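Local structure of acetyltransferase (Vibrio fischeri, 3JVN) at residues V4-A8 with K9-L13; Y14-N17 with S18-Y21. The protein probably acts as an acyltransferase of the GNAT family, with a substrate that is not established. One frame throughout, in Å; residues are numbered along the deposited sequence.

From the N terminus the chain runs out along edge strand 4-7, turns, and enters helix 13-30, the opening strand and first helix of a GNAT-like fold. Interaction 1 (4-8 with 9-13) closes that turn: Asp-12, in the segment that leads into the helix, is paired with Arg-6 of the strand. Interaction 2 (14-17 with 18-21) begins directly afterwards and closes turns within the helix itself. The two lie in series, neither nesting nor crossing, with centres about 12 Å apart. Interaction 1 joins the edge of the sheet, next to strand 56-62, to the segment leading into the helix; interaction 2 lies where this helix meets helix 47-52 and strands 67-79 and 86-96.

Interaction 1. Residues V4-A8 with K9-L13; sequences VIRRA and KEIDL. With SO4 (sulfate ion), chain B.
Arg-6 on edge strand 4-7 reaches along the turn to Asp-12, in the segment that leads into helix 13-30, and the two form a salt bridge, NH1 to OD2 2.6 Å. As a hydrogen bond the pair is weak, because the N-H does not aim well at the oxygen. The two side chains reach for each other from opposing sides. Asp-12 OD1 lies at the edge of the guanidinium, in its plane, 3.4 Å from Arg-6 NH1; OD2 is near that plane. Yet carboxylate and guanidinium are turned 44° against each other, so this is not a coplanar bidentate pair. A chi1 of 43° tucks Arg-6 CG between its own N and C, and a bend at chi3 (-91°) swings the guanidinium toward the turn.

Asp-12 OD2 has a second donor, the backbone N of Lys-9, 2.9 Å away, which bonds to its anti lone pair. With Asp-12 N bonded to Lys-9 O, also at 2.9 Å, this pair of bonds braces the strand-to-helix turn at the N-terminal end of the GNAT-like fold. Lys-9 folds its aliphatic chain back, bringing CE 3.7 Å from Arg-6 NH1, while Ile-11 CD1 comes to 4.1 Å of the same nitrogen; both approach the guanidinium obliquely.

Arg-7 serves a separate site. Its backbone N donates a nearly straight bond to sulfate O1 at 2.8 Å, and its guanidinium lays one face over the anion, with NH2 3.4 Å from O2. Arg-112 of helix 105-118 also binds this sulfate, which probably came from the crystallisation liquor.

NH2 of Arg-6 makes a salt bridge with Glu-62 of neighbouring strand 56-62, so one guanidinium links two carboxylates. The positive charge of Arg-6 beside OD2, and the Lys-9 N-H bonded to it, probably favour the ionised form of Asp-12 and limit rotation of its carboxylate.

Interaction 2. Residues Y14-N17 with S18-Y21; sequences YCLN and SLMY
Leu-16 and Leu-19 meet one turn apart on helix 13-30, the first helix of the GNAT-like fold, with CD2 of Leu-16 and CD1 of Leu-19 4.3 Å apart. Leu-19 can be followed outward. CB of Leu-19 lies 4.0 Å from both Cys-15 O and Leu-16 O. A chi1 of -59° turns CG away from the Leu-19 carbonyl carbon, and Leu-19 CG comes to 3.7 Å of Cys-15 O. At the branch, Leu-19 CD1 stays 4.2 Å from Cys-15 O and is the methyl facing Leu-16 CD2. The side chain also packs on Ile-67 and Phe-70 of strand 67-79 and Tyr-95 of strand 86-96, so Leu-19 is buried between the helix and the sheet. Leu-16 packs on Ile-47 of helix 47-52.

Three successive i to i+4 backbone bonds tie the two segments: Leu-19 N to Cys-15 O, selenomethionine Met-20 N to Leu-16 O, and Tyr-21 N to Asn-17 O. The last is the most bent, with an N-H...O angle of 133°, and its donor N of Tyr-21 lies 3.0 Å from Asn-17 O.

Interaction 1. Residues V4-A8 with K9-L13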
loop_
_atom_site.group_PDB
_atom_site.type_symbol
_atom_site.label_atom_id
_atom_site.label_comp_id
_atom_site.label_asym_id
_atom_site.label_seq_id
_atom_site.Cartn_x
_atom_site.Cartn_y
_atom_site.Cartn_z
ATOM N N VAL A 4 7.066 28.053 -13.297
ATOM C CA VAL A 4 7.734 27.887 -11.999
ATOM C C VAL A 4 6.927 27.011 -11.018
ATOM O O VAL A 4 5.809 27.366 -10.632
ATOM C CB VAL A 4 7.976 29.265 -11.318
ATOM C CG1 VAL A 4 8.786 29.090 -10.034
ATOM C CG2 VAL A 4 8.677 30.203 -12.285
ATOM N N ILE A 5 7.491 25.879 -10.602
ATOM C CA ILE A 5 6.799 25.001 -9.664
ATOM C C ILE A 5 7.183 25.342 -8.227
ATOM O O ILE A 5 8.367 25.472 -7.899
ATOM C CB ILE A 5 7.112 23.505 -9.937
ATOM C CG1 ILE A 5 6.444 23.051 -11.236
ATOM C CG2 ILE A 5 6.595 22.646 -8.793
ATOM C CD1 ILE A 5 6.993 23.707 -12.472
ATOM N N ARG A 6 6.175 25.495 -7.374
ATOM C CA ARG A 6 6.406 25.835 -5.974
ATOM C C ARG A 6 5.343 25.300 -5.029
ATOM O O ARG A 6 4.266 24.885 -5.453
ATOM C CB ARG A 6 6.489 27.354 -5.806
ATOM C CG ARG A 6 5.449 28.129 -6.593
ATOM C CD ARG A 6 5.294 29.570 -6.087
ATOM N NE ARG A 6 4.256 29.658 -5.060
ATOM C CZ ARG A 6 3.055 30.213 -5.237
ATOM N NH1 ARG A 6 2.177 30.231 -4.244
ATOM N NH2 ARG A 6 2.739 30.777 -6.394
ATOM N N ARG A 7 5.659 25.296 -3.739
ATOM C CA ARG A 7 4.710 24.834 -2.743
ATOM C C ARG A 7 3.647 25.924 -2.631
ATOM O O ARG A 7 3.962 27.116 -2.603
ATOM C CB ARG A 7 5.389 24.641 -1.388
ATOM C CG ARG A 7 5.803 25.932 -0.736
ATOM C CD ARG A 7 6.032 25.763 0.746
ATOM N NE ARG A 7 7.440 25.606 1.097
ATOM C CZ ARG A 7 8.173 24.529 0.836
ATOM N NH1 ARG A 7 9.445 24.495 1.206
ATOM N NH2 ARG A 7 7.638 23.487 0.212
ATOM N N ALA A 8 2.387 25.509 -2.587
ATOM C CA ALA A 8 1.268 26.436 -2.482
ATOM C C ALA A 8 1.302 27.228 -1.179
ATOM O O ALA A 8 2.041 26.911 -0.249
ATOM C CB ALA A 8 -0.039 25.676 -2.592
ATOM N N LYS A 9 0.487 28.272 -1.131
ATOM C CA LYS A 9 0.403 29.132 0.037
ATOM C C LYS A 9 -1.045 29.515 0.300
ATOM O O LYS A 9 -1.917 29.326 -0.551
ATOM C CB LYS A 9 1.229 30.403 -0.172
ATOM C CG LYS A 9 2.724 30.185 -0.344
ATOM C CD LYS A 9 3.458 31.520 -0.299
ATOM C CE LYS A 9 2.973 32.464 -1.400
ATOM N NZ LYS A 9 3.477 33.862 -1.263
ATOM N N GLU A 10 -1.288 30.058 1.487
ATOM C CA GLU A 10 -2.621 30.479 1.884
ATOM C C GLU A 10 -3.179 31.513 0.888
ATOM O O GLU A 10 -4.399 31.658 0.750
ATOM C CB GLU A 10 -2.563 31.060 3.300
ATOM C CG GLU A 10 -3.919 31.257 3.965
ATOM C CD GLU A 10 -3.815 31.898 5.347
ATOM O OE1 GLU A 10 -3.208 32.993 5.446
ATOM O OE2 GLU A 10 -4.356 31.323 6.325
ATOM N N ILE A 11 -2.274 32.194 0.183
ATOM C CA ILE A 11 -2.611 33.222 -0.806
ATOM C C ILE A 11 -3.162 32.672 -2.122
ATOM O O ILE A 11 -3.671 33.421 -2.951
ATOM C CB ILE A 11 -1.368 34.091 -1.153
ATOM C CG1 ILE A 11 -0.258 33.218 -1.761
ATOM C CG2 ILE A 11 -0.841 34.778 0.102
ATOM C CD1 ILE A 11 0.305 33.719 -3.099
ATOM N N ASP A 12 -3.061 31.363 -2.313
ATOM C CA ASP A 12 -3.552 30.747 -3.537
ATOM C C ASP A 12 -4.880 30.022 -3.319
ATOM O O ASP A 12 -5.496 29.542 -4.274
ATOM C CB ASP A 12 -2.512 29.766 -4.072
ATOM C CG ASP A 12 -1.124 30.376 -4.163
ATOM O OD1 ASP A 12 -0.923 31.307 -4.981
ATOM O OD2 ASP A 12 -0.239 29.915 -3.409
ATOM N N LEU A 13 -5.322 29.935 -2.067
ATOM C CA LEU A 13 -6.580 29.259 -1.762
ATOM C C LEU A 13 -7.721 29.748 -2.654
ATOM O O LEU A 13 -8.577 28.968 -3.075
ATOM C CB LEU A 13 -6.950 29.445 -0.280
ATOM C CG LEU A 13 -6.128 28.608 0.714
ATOM C CD1 LEU A 13 -6.602 28.860 2.144
ATOM C CD2 LEU A 13 -6.261 27.122 0.359
HETATM S S SO4 B . 9.481 24.818 -3.335
HETATM O O1 SO4 B . 8.319 25.569 -2.807
HETATM O O2 SO4 B . 9.927 23.840 -2.328
HETATM O O3 SO4 B . 10.584 25.762 -3.603
HETATM O O4 SO4 B . 9.108 24.124 -4.590
#

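Interaction 2. Residues Y14-N17 with S18-Y21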
loop_
_atom_site.group_PDB
_atom_site.type_symbol
_atom_site.label_atom_id
_atom_site.label_comp_id
_atom_site.label_asym_id
_atom_site.label_seq_id
_atom_site.Cartn_x
_atom_site.Cartn_y
_atom_site.Cartn_z
ATOM N N TYR A 14 -7.726 31.044 -2.944
ATOM C CA TYR A 14 -8.766 31.622 -3.783
ATOM C C TYR A 14 -8.703 31.015 -5.198
ATOM O O TYR A 14 -9.714 30.551 -5.726
ATOM C CB TYR A 14 -8.604 33.150 -3.827
ATOM C CG TYR A 14 -9.818 33.876 -4.356
ATOM C CD1 TYR A 14 -10.876 34.233 -3.511
ATOM C CD2 TYR A 14 -9.938 34.155 -5.715
ATOM C CE1 TYR A 14 -12.028 34.850 -4.013
ATOM C CE2 TYR A 14 -11.080 34.757 -6.228
ATOM C CZ TYR A 14 -12.122 35.102 -5.377
ATOM O OH TYR A 14 -13.255 35.672 -5.912
ATOM N N CYS A 15 -7.509 31.004 -5.792
ATOM C CA CYS A 15 -7.296 30.447 -7.133
ATOM C C CYS A 15 -7.636 28.967 -7.140
ATOM O O CYS A 15 -8.337 28.464 -8.025
ATOM C CB CYS A 15 -5.834 30.594 -7.548
ATOM S SG CYS A 15 -5.136 32.209 -7.184
ATOM N N LEU A 16 -7.116 28.269 -6.139
ATOM C CA LEU A 16 -7.338 26.844 -6.023
ATOM C C LEU A 16 -8.816 26.455 -6.019
ATOM O O LEU A 16 -9.179 25.469 -6.649
ATOM C CB LEU A 16 -6.584 26.316 -4.794
ATOM C CG LEU A 16 -5.064 26.534 -4.956
ATOM C CD1 LEU A 16 -4.289 25.972 -3.773
ATOM C CD2 LEU A 16 -4.598 25.858 -6.253
ATOM N N ASN A 17 -9.668 27.217 -5.332
ATOM C CA ASN A 17 -11.105 26.914 -5.321
ATOM C C ASN A 17 -11.629 26.798 -6.755
ATOM O O ASN A 17 -12.377 25.873 -7.079
ATOM C CB ASN A 17 -11.900 27.994 -4.580
ATOM C CG ASN A 17 -11.800 27.859 -3.073
ATOM O OD1 ASN A 17 -11.560 26.769 -2.556
ATOM N ND2 ASN A 17 -12.008 28.957 -2.362
ATOM N N SER A 18 -11.206 27.734 -7.602
ATOM C CA SER A 18 -11.587 27.790 -9.013
ATOM C C SER A 18 -11.013 26.656 -9.853
ATOM O O SER A 18 -11.725 26.063 -10.645
ATOM C CB SER A 18 -11.156 29.134 -9.608
ATOM O OG SER A 18 -11.313 29.135 -11.009
ATOM N N LEU A 19 -9.728 26.369 -9.697
ATOM C CA LEU A 19 -9.100 25.291 -10.462
ATOM C C LEU A 19 -9.585 23.941 -9.933
ATOM O O LEU A 19 -9.669 22.964 -10.678
ATOM C CB LEU A 19 -7.568 25.364 -10.361
ATOM C CG LEU A 19 -6.869 26.641 -10.840
ATOM C CD1 LEU A 19 -5.410 26.649 -10.385
ATOM C CD2 LEU A 19 -6.965 26.746 -12.338
HETATM N N MSE A 20 -9.894 23.889 -8.639
HETATM C CA MSE A 20 -10.388 22.666 -8.016
HETATM C C MSE A 20 -11.783 22.429 -8.590
HETATM O O MSE A 20 -12.198 21.289 -8.793
HETATM C CB MSE A 20 -10.451 22.839 -6.489
HETATM C CG MSE A 20 -10.821 21.573 -5.695
HETATM SE SE MSE A 20 -9.437 20.178 -5.652
HETATM C CE MSE A 20 -8.026 21.193 -4.793
ATOM N N TYR A 21 -12.491 23.522 -8.864
ATOM C CA TYR A 21 -13.835 23.460 -9.431
ATOM C C TYR A 21 -13.754 23.054 -10.903
ATOM O O TYR A 21 -14.530 22.219 -11.371
ATOM C CB TYR A 21 -14.520 24.822 -9.314
ATOM C CG TYR A 21 -15.845 24.882 -10.021
ATOM C CD1 TYR A 21 -16.964 24.235 -9.503
ATOM C CD2 TYR A 21 -15.976 25.552 -11.237
ATOM C CE1 TYR A 21 -18.177 24.250 -10.179
ATOM C CE2 TYR A 21 -17.187 25.571 -11.922
ATOM C CZ TYR A 21 -18.283 24.920 -11.388
ATOM O OH TYR A 21 -19.483 24.935 -12.061
#